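Local coordinates for second substrate binding domain of putative amino acid ABC transporter (Streptococcus pneumoniae, PDB 4OEN), which probably captures an amino acid for import, as a substrate-binding domain of an ABC transporter, at residues K4-S9 / E43-N48; D64-G69 / A186-K191; K34-D39 / E199-G204. All blocks are in the same frame, centred on the assembly; numbering follows the deposited sequence.

Contact 1 (K4-S9 / E43-N48)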
ATOM      1  N   LYS A   4     -19.487 -13.490 -11.381  1.00 39.17           N
ATOM      2  CA  LYS A   4     -19.838 -14.656 -10.574  1.00 44.83           C
ATOM      3  C   LYS A   4     -19.403 -14.474  -9.114  1.00 35.05           C
ATOM      4  O   LYS A   4     -20.252 -14.485  -8.223  1.00 36.69           O
ATOM      5  CB  LYS A   4     -19.227 -15.925 -11.162  1.00 52.93           C
ATOM      6  CG  LYS A   4     -19.295 -17.129 -10.234  1.00 51.79           C
ATOM      7  CD  LYS A   4     -18.357 -18.236 -10.683  1.00 44.80           C
ATOM      8  CE  LYS A   4     -17.132 -17.674 -11.376  1.00 37.85           C
ATOM      9  NZ  LYS A   4     -16.486 -18.659 -12.266  1.00 48.83           N
ATOM     10  N   TYR A   5     -18.101 -14.304  -8.861  1.00 28.10           N
ATOM     11  CA  TYR A   5     -17.666 -13.866  -7.536  1.00 22.17           C
ATOM     12  C   TYR A   5     -17.703 -12.353  -7.484  1.00 23.52           C
ATOM     13  O   TYR A   5     -17.179 -11.689  -8.374  1.00 21.16           O
ATOM     14  CB  TYR A   5     -16.249 -14.323  -7.195  1.00 21.12           C
ATOM     15  CG  TYR A   5     -16.079 -15.801  -6.963  1.00 27.48           C
ATOM     16  CD1 TYR A   5     -16.526 -16.398  -5.792  1.00 24.98           C
ATOM     17  CD2 TYR A   5     -15.450 -16.596  -7.912  1.00 27.02           C
ATOM     18  CE1 TYR A   5     -16.358 -17.754  -5.577  1.00 28.31           C
ATOM     19  CE2 TYR A   5     -15.281 -17.947  -7.712  1.00 28.57           C
ATOM     20  CZ  TYR A   5     -15.736 -18.522  -6.545  1.00 29.15           C
ATOM     21  OH  TYR A   5     -15.563 -19.868  -6.356  1.00 33.23           O
ATOM     22  N   ILE A   6     -18.300 -11.808  -6.435  1.00 19.34           N
ATOM     23  CA  ILE A   6     -18.349 -10.364  -6.267  1.00 17.98           C
ATOM     24  C   ILE A   6     -17.178  -9.906  -5.419  1.00 19.06           C
ATOM     25  O   ILE A   6     -17.001 -10.379  -4.302  1.00 19.22           O
ATOM     26  CB  ILE A   6     -19.672  -9.922  -5.623  1.00 21.98           C
ATOM     27  CG1 ILE A   6     -20.846 -10.328  -6.513  1.00 31.63           C
ATOM     28  CG2 ILE A   6     -19.680  -8.424  -5.392  1.00 24.40           C
ATOM     29  CD1 ILE A   6     -22.188  -9.948  -5.945  1.00 42.19           C
ATOM     30  N   ILE A   7     -16.372  -8.996  -5.963  1.00 14.76           N
ATOM     31  CA  ILE A   7     -15.186  -8.504  -5.274  1.00 14.55           C
ATOM     32  C   ILE A   7     -15.366  -7.040  -4.948  1.00 16.95           C
ATOM     33  O   ILE A   7     -15.530  -6.224  -5.837  1.00 17.30           O
ATOM     34  CB  ILE A   7     -13.896  -8.660  -6.114  1.00 15.42           C
ATOM     35  CG1 ILE A   7     -13.760 -10.096  -6.631  1.00 17.17           C
ATOM     36  CG2 ILE A   7     -12.672  -8.237  -5.289  1.00 16.13           C
ATOM     37  CD1 ILE A   7     -13.689 -11.137  -5.529  1.00 18.39           C
ATOM     38  N   ALA A   8     -15.343  -6.713  -3.665  1.00 14.88           N
ATOM     39  CA  ALA A   8     -15.568  -5.343  -3.243  1.00 15.16           C
ATOM     40  C   ALA A   8     -14.253  -4.660  -2.900  1.00 15.72           C
ATOM     41  O   ALA A   8     -13.327  -5.294  -2.384  1.00 16.20           O
ATOM     42  CB  ALA A   8     -16.520  -5.320  -2.057  1.00 12.54           C
ATOM     43  N   SER A   9     -14.173  -3.363  -3.187  1.00 12.37           N
ATOM     44  CA  SER A   9     -12.942  -2.632  -2.976  1.00 14.59           C
ATOM     45  C   SER A   9     -13.195  -1.194  -2.539  1.00 16.78           C
ATOM     46  O   SER A   9     -14.341  -0.747  -2.406  1.00 15.40           O
ATOM     47  CB  SER A   9     -12.105  -2.662  -4.267  1.00 13.37           C
ATOM     48  OG  SER A   9     -10.816  -2.130  -4.049  1.00 15.40           O
ATOM     49  N   GLU A  43     -15.030 -15.941 -13.004  1.00 26.08           N
ATOM     50  CA  GLU A  43     -15.545 -14.624 -13.360  1.00 22.11           C
ATOM     51  C   GLU A  43     -15.706 -13.774 -12.116  1.00 23.03           C
ATOM     52  O   GLU A  43     -15.989 -14.288 -11.034  1.00 21.78           O
ATOM     53  CB  GLU A  43     -16.886 -14.737 -14.088  1.00 23.11           C
ATOM     54  CG  GLU A  43     -16.791 -15.286 -15.498  1.00 39.40           C
ATOM     55  CD  GLU A  43     -18.054 -15.032 -16.300  1.00 55.77           C
ATOM     56  OE1 GLU A  43     -19.087 -14.674 -15.692  1.00 60.74           O
ATOM     57  OE2 GLU A  43     -18.017 -15.199 -17.538  1.00 64.23           O
ATOM     58  N   ILE A  44     -15.510 -12.469 -12.273  1.00 22.11           N
ATOM     59  CA  ILE A  44     -15.712 -11.552 -11.165  1.00 17.72           C
ATOM     60  C   ILE A  44     -16.520 -10.351 -11.590  1.00 20.59           C
ATOM     61  O   ILE A  44     -16.557  -9.980 -12.765  1.00 22.34           O
ATOM     62  CB  ILE A  44     -14.389 -11.033 -10.575  1.00 14.10           C
ATOM     63  CG1 ILE A  44     -13.560 -10.345 -11.664  1.00 18.55           C
ATOM     64  CG2 ILE A  44     -13.606 -12.162  -9.899  1.00 18.71           C
ATOM     65  CD1 ILE A  44     -12.223  -9.765 -11.156  1.00 19.33           C
ATOM     66  N   GLU A  45     -17.198  -9.771 -10.608  1.00 19.48           N
ATOM     67  CA  GLU A  45     -17.770  -8.443 -10.731  1.00 18.14           C
ATOM     68  C   GLU A  45     -17.092  -7.619  -9.650  1.00 19.22           C
ATOM     69  O   GLU A  45     -17.086  -8.013  -8.494  1.00 23.64           O
ATOM     70  CB  GLU A  45     -19.275  -8.439 -10.533  1.00 22.28           C
ATOM     71  CG  GLU A  45     -19.857  -7.031 -10.521  1.00 36.52           C
ATOM     72  CD  GLU A  45     -21.225  -6.964  -9.867  1.00 53.99           C
ATOM     73  OE1 GLU A  45     -21.663  -7.984  -9.291  1.00 59.55           O
ATOM     74  OE2 GLU A  45     -21.862  -5.889  -9.929  1.00 57.01           O
ATOM     75  N   ILE A  46     -16.525  -6.483 -10.026  1.00 16.90           N
ATOM     76  CA  ILE A  46     -15.841  -5.633  -9.065  1.00 15.62           C
ATOM     77  C   ILE A  46     -16.758  -4.471  -8.695  1.00 14.07           C
ATOM     78  O   ILE A  46     -17.389  -3.867  -9.554  1.00 19.28           O
ATOM     79  CB  ILE A  46     -14.512  -5.089  -9.621  1.00 16.15           C
ATOM     80  CG1 ILE A  46     -13.553  -6.245  -9.909  1.00 16.01           C
ATOM     81  CG2 ILE A  46     -13.893  -4.123  -8.661  1.00 18.10           C
ATOM     82  CD1 ILE A  46     -12.249  -5.816 -10.599  1.00 17.70           C
ATOM     83  N   THR A  47     -16.833  -4.194  -7.402  1.00 13.74           N
ATOM     84  CA  THR A  47     -17.551  -3.018  -6.925  1.00 13.99           C
ATOM     85  C   THR A  47     -16.579  -2.167  -6.118  1.00 13.29           C
ATOM     86  O   THR A  47     -15.608  -2.680  -5.569  1.00 15.45           O
ATOM     87  CB  THR A  47     -18.762  -3.397  -6.072  1.00 14.66           C
ATOM     88  OG1 THR A  47     -18.339  -4.087  -4.893  1.00 17.73           O
ATOM     89  CG2 THR A  47     -19.711  -4.279  -6.863  1.00 19.40           C
ATOM     90  N   ASN A  48     -16.842  -0.863  -6.046  1.00 14.71           N
ATOM     91  CA  ASN A  48     -15.955   0.028  -5.308  1.00 13.69           C
ATOM     92  C   ASN A  48     -16.731   0.916  -4.345  1.00 14.64           C
ATOM     93  O   ASN A  48     -16.747   2.136  -4.498  1.00 16.40           O
ATOM     94  CB  ASN A  48     -15.145   0.885  -6.296  1.00 14.83           C
ATOM     95  CG  ASN A  48     -14.307   0.044  -7.243  1.00 16.16           C
ATOM     96  OD1 ASN A  48     -14.796  -0.426  -8.273  1.00 15.38           O
ATOM     97  ND2 ASN A  48     -13.035  -0.153  -6.892  1.00 15.54           N
TER

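Contact 2 (D64-G69 / A186-K191)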
ATOM      1  N   ASP A  64     -18.190 -11.513  -2.034  1.00 19.69           N
ATOM      2  CA  ASP A  64     -17.440 -12.720  -1.745  1.00 21.46           C
ATOM      3  C   ASP A  64     -16.032 -12.440  -1.239  1.00 17.31           C
ATOM      4  O   ASP A  64     -15.520 -13.174  -0.395  1.00 20.97           O
ATOM      5  CB  ASP A  64     -17.406 -13.608  -2.981  1.00 19.74           C
ATOM      6  CG  ASP A  64     -18.801 -13.992  -3.439  1.00 25.62           C
ATOM      7  OD1 ASP A  64     -19.485 -14.727  -2.697  1.00 33.60           O
ATOM      8  OD2 ASP A  64     -19.225 -13.550  -4.528  1.00 29.13           O
ATOM      9  N   GLY A  65     -15.408 -11.381  -1.736  1.00 14.70           N
ATOM     10  CA  GLY A  65     -14.044 -11.091  -1.343  1.00 14.02           C
ATOM     11  C   GLY A  65     -13.799  -9.607  -1.333  1.00 13.02           C
ATOM     12  O   GLY A  65     -14.592  -8.845  -1.887  1.00 16.76           O
ATOM     13  N   ILE A  66     -12.731  -9.209  -0.655  1.00 12.62           N
ATOM     14  CA  ILE A  66     -12.295  -7.816  -0.640  1.00 14.70           C
ATOM     15  C   ILE A  66     -10.820  -7.699  -1.005  1.00 13.18           C
ATOM     16  O   ILE A  66      -9.990  -8.489  -0.558  1.00 17.06           O
ATOM     17  CB  ILE A  66     -12.565  -7.154   0.734  1.00 15.73           C
ATOM     18  CG1 ILE A  66     -12.024  -5.723   0.759  1.00 15.72           C
ATOM     19  CG2 ILE A  66     -11.982  -7.975   1.885  1.00 14.80           C
ATOM     20  CD1 ILE A  66     -12.386  -4.954   2.031  1.00 19.53           C
ATOM     21  N   ILE A  67     -10.516  -6.739  -1.874  1.00 12.84           N
ATOM     22  CA  ILE A  67      -9.124  -6.410  -2.174  1.00 12.30           C
ATOM     23  C   ILE A  67      -9.073  -4.892  -2.199  1.00 13.79           C
ATOM     24  O   ILE A  67      -9.854  -4.253  -2.902  1.00 16.81           O
ATOM     25  CB  ILE A  67      -8.628  -7.064  -3.503  1.00 14.21           C
ATOM     26  CG1 ILE A  67      -7.098  -7.011  -3.573  1.00 14.48           C
ATOM     27  CG2 ILE A  67      -9.331  -6.480  -4.761  1.00 15.81           C
ATOM     28  CD1 ILE A  67      -6.511  -7.711  -4.831  1.00 15.84           C
ATOM     29  N   ALA A  68      -8.210  -4.311  -1.372  1.00 14.89           N
ATOM     30  CA  ALA A  68      -8.199  -2.855  -1.201  1.00 19.22           C
ATOM     31  C   ALA A  68      -6.991  -2.401  -0.405  1.00 17.73           C
ATOM     32  O   ALA A  68      -7.136  -1.673   0.576  1.00 20.70           O
ATOM     33  CB  ALA A  68      -9.500  -2.378  -0.502  1.00 17.33           C
ATOM     34  N   GLY A  69      -5.797  -2.842  -0.807  1.00 13.59           N
ATOM     35  CA  GLY A  69      -4.592  -2.541  -0.051  1.00 16.69           C
ATOM     36  C   GLY A  69      -4.763  -2.877   1.418  1.00 15.58           C
ATOM     37  O   GLY A  69      -4.293  -2.149   2.295  1.00 17.57           O
ATOM     38  N   ALA A 186      -3.091  -8.244   1.707  1.00 13.27           N
ATOM     39  CA  ALA A 186      -3.676  -9.458   1.145  1.00 12.87           C
ATOM     40  C   ALA A 186      -5.128  -9.292   0.747  1.00 16.78           C
ATOM     41  O   ALA A 186      -5.789  -8.337   1.132  1.00 15.22           O
ATOM     42  CB  ALA A 186      -3.547 -10.618   2.139  1.00 14.03           C
ATOM     43  N   PHE A 187      -5.599 -10.253  -0.042  1.00 12.37           N
ATOM     44  CA  PHE A 187      -7.005 -10.427  -0.398  1.00 11.22           C
ATOM     45  C   PHE A 187      -7.696 -11.165   0.746  1.00 11.65           C
ATOM     46  O   PHE A 187      -7.041 -11.917   1.468  1.00 15.79           O
ATOM     47  CB  PHE A 187      -7.050 -11.215  -1.729  1.00 13.28           C
ATOM     48  CG  PHE A 187      -8.411 -11.675  -2.155  1.00 12.38           C
ATOM     49  CD1 PHE A 187      -9.276 -10.818  -2.826  1.00 15.51           C
ATOM     50  CD2 PHE A 187      -8.802 -12.990  -1.941  1.00 18.51           C
ATOM     51  CE1 PHE A 187     -10.539 -11.257  -3.248  1.00 20.40           C
ATOM     52  CE2 PHE A 187     -10.052 -13.435  -2.358  1.00 20.18           C
ATOM     53  CZ  PHE A 187     -10.927 -12.566  -3.005  1.00 18.98           C
ATOM     54  N   ALA A 188      -8.997 -10.935   0.936  1.00 12.31           N
ATOM     55  CA  ALA A 188      -9.687 -11.582   2.058  1.00 16.67           C
ATOM     56  C   ALA A 188     -11.079 -12.041   1.693  1.00 15.56           C
ATOM     57  O   ALA A 188     -11.741 -11.442   0.848  1.00 14.31           O
ATOM     58  CB  ALA A 188      -9.764 -10.635   3.270  1.00 17.59           C
ATOM     59  N   VAL A 189     -11.509 -13.110   2.353  1.00 13.63           N
ATOM     60  CA  VAL A 189     -12.890 -13.586   2.294  1.00 14.29           C
ATOM     61  C   VAL A 189     -13.413 -13.639   3.726  1.00 15.03           C
ATOM     62  O   VAL A 189     -12.635 -13.524   4.688  1.00 15.24           O
ATOM     63  CB  VAL A 189     -13.000 -14.975   1.629  1.00 19.16           C
ATOM     64  CG1 VAL A 189     -12.440 -14.920   0.200  1.00 18.14           C
ATOM     65  CG2 VAL A 189     -12.252 -16.009   2.435  1.00 16.59           C
ATOM     66  N   LYS A 190     -14.723 -13.773   3.877  1.00 15.88           N
ATOM     67  CA  LYS A 190     -15.274 -13.942   5.216  1.00 16.72           C
ATOM     68  C   LYS A 190     -14.725 -15.232   5.828  1.00 22.74           C
ATOM     69  O   LYS A 190     -14.661 -16.249   5.149  1.00 20.10           O
ATOM     70  CB  LYS A 190     -16.804 -13.958   5.175  1.00 18.20           C
ATOM     71  CG  LYS A 190     -17.442 -14.060   6.551  1.00 22.86           C
ATOM     72  CD  LYS A 190     -18.956 -14.020   6.460  1.00 28.57           C
ATOM     73  CE  LYS A 190     -19.576 -14.116   7.844  1.00 29.94           C
ATOM     74  NZ  LYS A 190     -21.047 -14.037   7.765  1.00 38.64           N
ATOM     75  N   LYS A 191     -14.309 -15.176   7.096  1.00 20.45           N
ATOM     76  CA  LYS A 191     -13.797 -16.355   7.797  1.00 21.09           C
ATOM     77  C   LYS A 191     -14.734 -17.544   7.603  1.00 22.81           C
ATOM     78  O   LYS A 191     -15.937 -17.458   7.876  1.00 24.35           O
ATOM     79  CB  LYS A 191     -13.616 -16.075   9.293  1.00 24.16           C
ATOM     80  CG  LYS A 191     -13.003 -17.250  10.066  1.00 30.10           C
ATOM     81  CD  LYS A 191     -12.654 -16.880  11.519  1.00 31.56           C
ATOM     82  CE  LYS A 191     -13.819 -17.129  12.470  1.00 37.98           C
ATOM     83  NZ  LYS A 191     -13.533 -16.648  13.863  1.00 38.48           N
TER
HETATM   84  O   HOH W   1     -16.457 -14.481   1.702  1.00 18.21           O
HETATM   85  O   HOH W   2      -6.080  -6.027  -0.332  1.00 14.34           O

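Contact 3 (K34-D39 / E199-G204)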
ATOM      1  N   LYS A  34      -8.110  -9.032 -11.570  1.00 12.84           N
ATOM      2  CA  LYS A  34      -8.518  -9.371 -12.929  1.00 15.52           C
ATOM      3  C   LYS A  34      -7.595 -10.402 -13.571  1.00 17.59           C
ATOM      4  O   LYS A  34      -8.067 -11.314 -14.246  1.00 18.48           O
ATOM      5  CB  LYS A  34      -8.562  -8.122 -13.796  1.00 20.06           C
ATOM      6  CG  LYS A  34      -9.675  -7.179 -13.402  1.00 20.54           C
ATOM      7  CD  LYS A  34      -9.572  -5.888 -14.159  1.00 21.43           C
ATOM      8  CE  LYS A  34     -10.490  -4.853 -13.538  1.00 20.06           C
ATOM      9  NZ  LYS A  34     -10.472  -3.579 -14.298  1.00 25.45           N
ATOM     10  N   ALA A  35      -6.284 -10.248 -13.376  1.00 15.90           N
ATOM     11  CA  ALA A  35      -5.332 -11.214 -13.936  1.00 15.90           C
ATOM     12  C   ALA A  35      -5.456 -12.587 -13.286  1.00 15.93           C
ATOM     13  O   ALA A  35      -5.274 -13.623 -13.949  1.00 20.24           O
ATOM     14  CB  ALA A  35      -3.901 -10.696 -13.797  1.00 16.11           C
ATOM     15  N   ILE A  36      -5.742 -12.594 -11.988  1.00 16.91           N
ATOM     16  CA  ILE A  36      -5.897 -13.847 -11.265  1.00 15.75           C
ATOM     17  C   ILE A  36      -7.179 -14.545 -11.706  1.00 15.53           C
ATOM     18  O   ILE A  36      -7.191 -15.748 -11.933  1.00 16.86           O
ATOM     19  CB  ILE A  36      -5.873 -13.597  -9.750  1.00 16.53           C
ATOM     20  CG1 ILE A  36      -4.437 -13.274  -9.329  1.00 20.29           C
ATOM     21  CG2 ILE A  36      -6.404 -14.798  -8.979  1.00 16.05           C
ATOM     22  CD1 ILE A  36      -4.242 -13.008  -7.843  1.00 15.08           C
ATOM     23  N   ALA A  37      -8.257 -13.787 -11.858  1.00 16.57           N
ATOM     24  CA  ALA A  37      -9.514 -14.378 -12.295  1.00 19.06           C
ATOM     25  C   ALA A  37      -9.355 -15.032 -13.662  1.00 21.40           C
ATOM     26  O   ALA A  37      -9.852 -16.129 -13.911  1.00 22.34           O
ATOM     27  CB  ALA A  37     -10.616 -13.322 -12.325  1.00 18.13           C
ATOM     28  N   LYS A  38      -8.631 -14.360 -14.543  1.00 22.04           N
ATOM     29  CA  LYS A  38      -8.432 -14.865 -15.885  1.00 24.08           C
ATOM     30  C   LYS A  38      -7.514 -16.090 -15.884  1.00 24.25           C
ATOM     31  O   LYS A  38      -7.743 -17.049 -16.622  1.00 26.79           O
ATOM     32  CB  LYS A  38      -7.872 -13.761 -16.776  1.00 22.10           C
ATOM     33  CG  LYS A  38      -7.683 -14.189 -18.222  1.00 31.11           C
ATOM     34  CD  LYS A  38      -7.303 -13.011 -19.098  1.00 40.81           C
ATOM     35  CE  LYS A  38      -7.174 -13.432 -20.557  1.00 53.62           C
ATOM     36  NZ  LYS A  38      -6.900 -12.273 -21.449  1.00 61.93           N
ATOM     37  N   ASP A  39      -6.481 -16.061 -15.047  1.00 25.09           N
ATOM     38  CA  ASP A  39      -5.539 -17.176 -14.941  1.00 21.93           C
ATOM     39  C   ASP A  39      -6.211 -18.435 -14.399  1.00 22.64           C
ATOM     40  O   ASP A  39      -5.919 -19.556 -14.826  1.00 24.72           O
ATOM     41  CB  ASP A  39      -4.366 -16.779 -14.041  1.00 20.83           C
ATOM     42  CG  ASP A  39      -3.383 -17.919 -13.823  1.00 29.77           C
ATOM     43  OD1 ASP A  39      -2.577 -18.171 -14.733  1.00 27.83           O
ATOM     44  OD2 ASP A  39      -3.395 -18.544 -12.740  1.00 27.18           O
ATOM     45  N   GLU A 199      -8.017 -20.292  -2.283  1.00 19.02           N
ATOM     46  CA  GLU A 199      -7.168 -21.275  -2.954  1.00 22.68           C
ATOM     47  C   GLU A 199      -6.771 -20.807  -4.356  1.00 22.55           C
ATOM     48  O   GLU A 199      -5.599 -20.837  -4.725  1.00 22.51           O
ATOM     49  CB  GLU A 199      -7.874 -22.632  -3.041  1.00 27.56           C
ATOM     50  CG  GLU A 199      -8.124 -23.312  -1.705  1.00 40.87           C
ATOM     51  CD  GLU A 199      -8.845 -24.654  -1.838  1.00 54.95           C
ATOM     52  OE1 GLU A 199      -8.781 -25.276  -2.924  1.00 56.54           O
ATOM     53  OE2 GLU A 199      -9.484 -25.083  -0.854  1.00 60.88           O
ATOM     54  N   MET A 200      -7.753 -20.356  -5.128  1.00 21.01           N
ATOM     55  CA  MET A 200      -7.482 -19.879  -6.483  1.00 20.75           C
ATOM     56  C   MET A 200      -6.702 -18.570  -6.493  1.00 23.02           C
ATOM     57  O   MET A 200      -5.869 -18.342  -7.381  1.00 16.89           O
ATOM     58  CB  MET A 200      -8.788 -19.722  -7.259  1.00 22.32           C
ATOM     59  CG  MET A 200      -9.428 -21.063  -7.578  1.00 25.25           C
ATOM     60  SD  MET A 200     -10.847 -20.938  -8.664  1.00 28.73           S
ATOM     61  CE  MET A 200     -11.984 -20.005  -7.631  1.00 22.21           C
ATOM     62  N   PHE A 201      -6.956 -17.695  -5.522  1.00 18.79           N
ATOM     63  CA  PHE A 201      -6.191 -16.459  -5.484  1.00 19.40           C
ATOM     64  C   PHE A 201      -4.722 -16.779  -5.275  1.00 16.29           C
ATOM     65  O   PHE A 201      -3.855 -16.246  -5.971  1.00 17.44           O
ATOM     66  CB  PHE A 201      -6.684 -15.511  -4.385  1.00 15.83           C
ATOM     67  CG  PHE A 201      -5.951 -14.186  -4.359  1.00 13.87           C
ATOM     68  CD1 PHE A 201      -6.487 -13.066  -4.991  1.00 17.40           C
ATOM     69  CD2 PHE A 201      -4.725 -14.066  -3.732  1.00 13.83           C
ATOM     70  CE1 PHE A 201      -5.808 -11.849  -4.977  1.00 15.51           C
ATOM     71  CE2 PHE A 201      -4.036 -12.862  -3.712  1.00 18.26           C
ATOM     72  CZ  PHE A 201      -4.584 -11.744  -4.339  1.00 16.81           C
ATOM     73  N   ASN A 202      -4.437 -17.648  -4.314  1.00 15.88           N
ATOM     74  CA  ASN A 202      -3.055 -17.989  -4.012  1.00 18.92           C
ATOM     75  C   ASN A 202      -2.382 -18.684  -5.190  1.00 19.31           C
ATOM     76  O   ASN A 202      -1.215 -18.438  -5.460  1.00 19.97           O
ATOM     77  CB  ASN A 202      -2.977 -18.872  -2.774  1.00 19.38           C
ATOM     78  CG  ASN A 202      -3.313 -18.117  -1.499  1.00 16.18           C
ATOM     79  OD1 ASN A 202      -3.288 -16.888  -1.468  1.00 17.65           O
ATOM     80  ND2 ASN A 202      -3.609 -18.853  -0.440  1.00 19.24           N
ATOM     81  N   ASN A 203      -3.107 -19.567  -5.873  1.00 17.63           N
ATOM     82  CA  ASN A 203      -2.542 -20.246  -7.038  1.00 18.82           C
ATOM     83  C   ASN A 203      -2.315 -19.276  -8.189  1.00 18.69           C
ATOM     84  O   ASN A 203      -1.298 -19.351  -8.884  1.00 19.59           O
ATOM     85  CB  ASN A 203      -3.451 -21.387  -7.488  1.00 21.94           C
ATOM     86  CG  ASN A 203      -3.420 -22.552  -6.531  1.00 27.55           C
ATOM     87  OD1 ASN A 203      -2.495 -22.679  -5.729  1.00 33.66           O
ATOM     88  ND2 ASN A 203      -4.419 -23.413  -6.611  1.00 29.01           N
ATOM     89  N   GLY A 204      -3.275 -18.379  -8.399  1.00 17.03           N
ATOM     90  CA  GLY A 204      -3.165 -17.369  -9.438  1.00 16.42           C
ATOM     91  C   GLY A 204      -1.986 -16.451  -9.166  1.00 15.52           C
ATOM     92  O   GLY A 204      -1.215 -16.132 -10.066  1.00 18.11           O
TER

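Contact 1 (K4-S9 / E43-N48)
With CG1 of Ile7 anti to its carbonyl carbon (chi1 -51°) and CG1 of Ile44 set between backbone N and carbonyl carbon (chi1 57°), the Ile44 CG2 branch is turned to meet Ile7 CG1 at 3.9 Å. The two side chains cross at a slant on one face of a parallel strand pair, 5-8 beside 44-47. The chain passes from the first strand to the second through helix 28-40, a beta-alpha-beta crossover within the type II periplasmic binding protein fold. Tyr5 and Ile46 lie on the same apolar face: Ile46 packs on Met30 and Ile33 of helix 28-40, while Tyr5 reaches Leu197 and Met200 of helix 195-210 and bonds through its OH to Glu196.

In-step pairing of Tyr5 with Ile44 through Ala8 with Thr47 leaves the backbone bonds alternating between the strands. Tyr5 N donates to Glu43 O at 3.0 Å, Glu45 N to Tyr5 O at 2.9 Å and Thr47 N to Ile7 O, also at 2.9 Å. The bond from Ile7 N to Glu45 O, 2.8 Å, is almost straight at 176°. The last bond, from Ser9 N to Thr47 O, is weak.

The opposite face is more polar. Here the Ile6 and Glu45 side chains run side by side in the same direction, the carboxylate coming level with the aliphatic branch: Glu45 OE1 lies 3.7 Å from Ile6 CG1. Further along, the Thr47 hydroxyl leans over its small neighbour, with OG1 3.6 Å from Ala8 CB.

Contact 2 (D64-G69 / A186-K191)
The Phe187 ring takes Ile67 at its edge, where Ile67 CB lies in the ring plane 3.9 Å from Phe187 CD1, and it stacks with the ring of Phe201 from helix 195-210. Ile66 O approaches obliquely, 3.3 Å from Phe187 CD1. The far end of the ring lies against the backbone of Gly65, with Phe187 CZ 3.8 Å from Gly65 CA; having no side chain, Gly65 lets the aromatic group in this close. Phe187 reaches this place because its CG stands anti to the backbone N (chi1 171°), and Leu197 and Ile198 pack against it from the helix.

Strands 65-66 and 180-190 run antiparallel here, with Ile66 and Ala188 as a hydrogen-bonded pair. Ile66 N donates to Ala188 O at 2.9 Å, and Ala188 N returns a bond to Ile66 O at 3.0 Å; each donor lies in the plane of the carbonyl it meets. On the side of the sheet away from the ring, Ile66 CG2 rests 3.7 Å from Ala188 CB, and the Ile66 side chain also packs on Ala54, Ile55 and Val58 of helix 51-60.

Where the strands part, water takes over. One molecule accepts from Ala68 N at 2.9 Å and donates to Ala186 O at 2.8 Å; at the other end a second bridges Lys190 N and Asp64 O. The direct pairing is therefore short, two backbone bonds extended by a water at each end, and much of the cohesion of this buried joint probably comes from the apolar groups on both faces.

Contact 3 (K34-D39 / E199-G204)
Ile36 carries most of this crossing between helix 28-40 and helix 195-210, two helices of the alpha/beta lobe that holds the N-terminus in a type II periplasmic binding protein fold. The segment axes come within 8.9 Å at an angle of 100°, so the two segments cross nearly at right angles and touch over a small patch. Ile36 sets out toward the partner helix, and each of its outer carbons has a different task. With chi1 at -73° and the chain extended beyond it, CD1 is carried over one face of the Phe201 ring. The methyl makes a CH-pi contact there: Ile36 CD1 lies 3.6 Å from the centroid of the Phe201 ring, 18° off the normal and displaced toward the rim.

The other branch, CG2, settles against the helix backbone, 3.9 Å from Met200 O, a carbonyl already engaged by Gly204 N in the helical hydrogen bonding. Ile36 CG1 meets the main chain of Gly204, with Gly204 C at 4.0 Å. Gly204 has no side chain to hold the helices apart, and its CA lies 4.8 Å from Ile36 CA. Leu208, one turn further along the same helix, extends the apolar surface against Ile36.

One turn after Ile36, Asp39 adds a polar group to the patch. Its carboxylate is held by Asn207, whose ND2 is hydrogen-bonded to OD2, and the same oxygen rests beside the glycine backbone, Asp39 OD2 to Gly204 CA measuring 3.5 Å.

The three contacts belong to the body of one of the two lobes between which the substrate cleft of this fold lies. Contacts 1 and 2, centres about 11 Å apart, belong to a single sheet in which strand 65-66 adjoins strand 5-8; Asp64 OD2 probably bonds Ile6 N at 2.7 Å, and Ser9 OG probably bonds Ile67 O at 2.6 Å. Contact 3 lies about 13 Å, centre to centre, from each of the others and joins helices covering that sheet: Ala37 CB is 4.0 Å from Ile44 CG2, and Phe201 CE1 is 3.5 Å from Phe187 CB. The sulfate about 3 Å from the Asn203 side chain in contact 3 probably came from the crystallisation liquor.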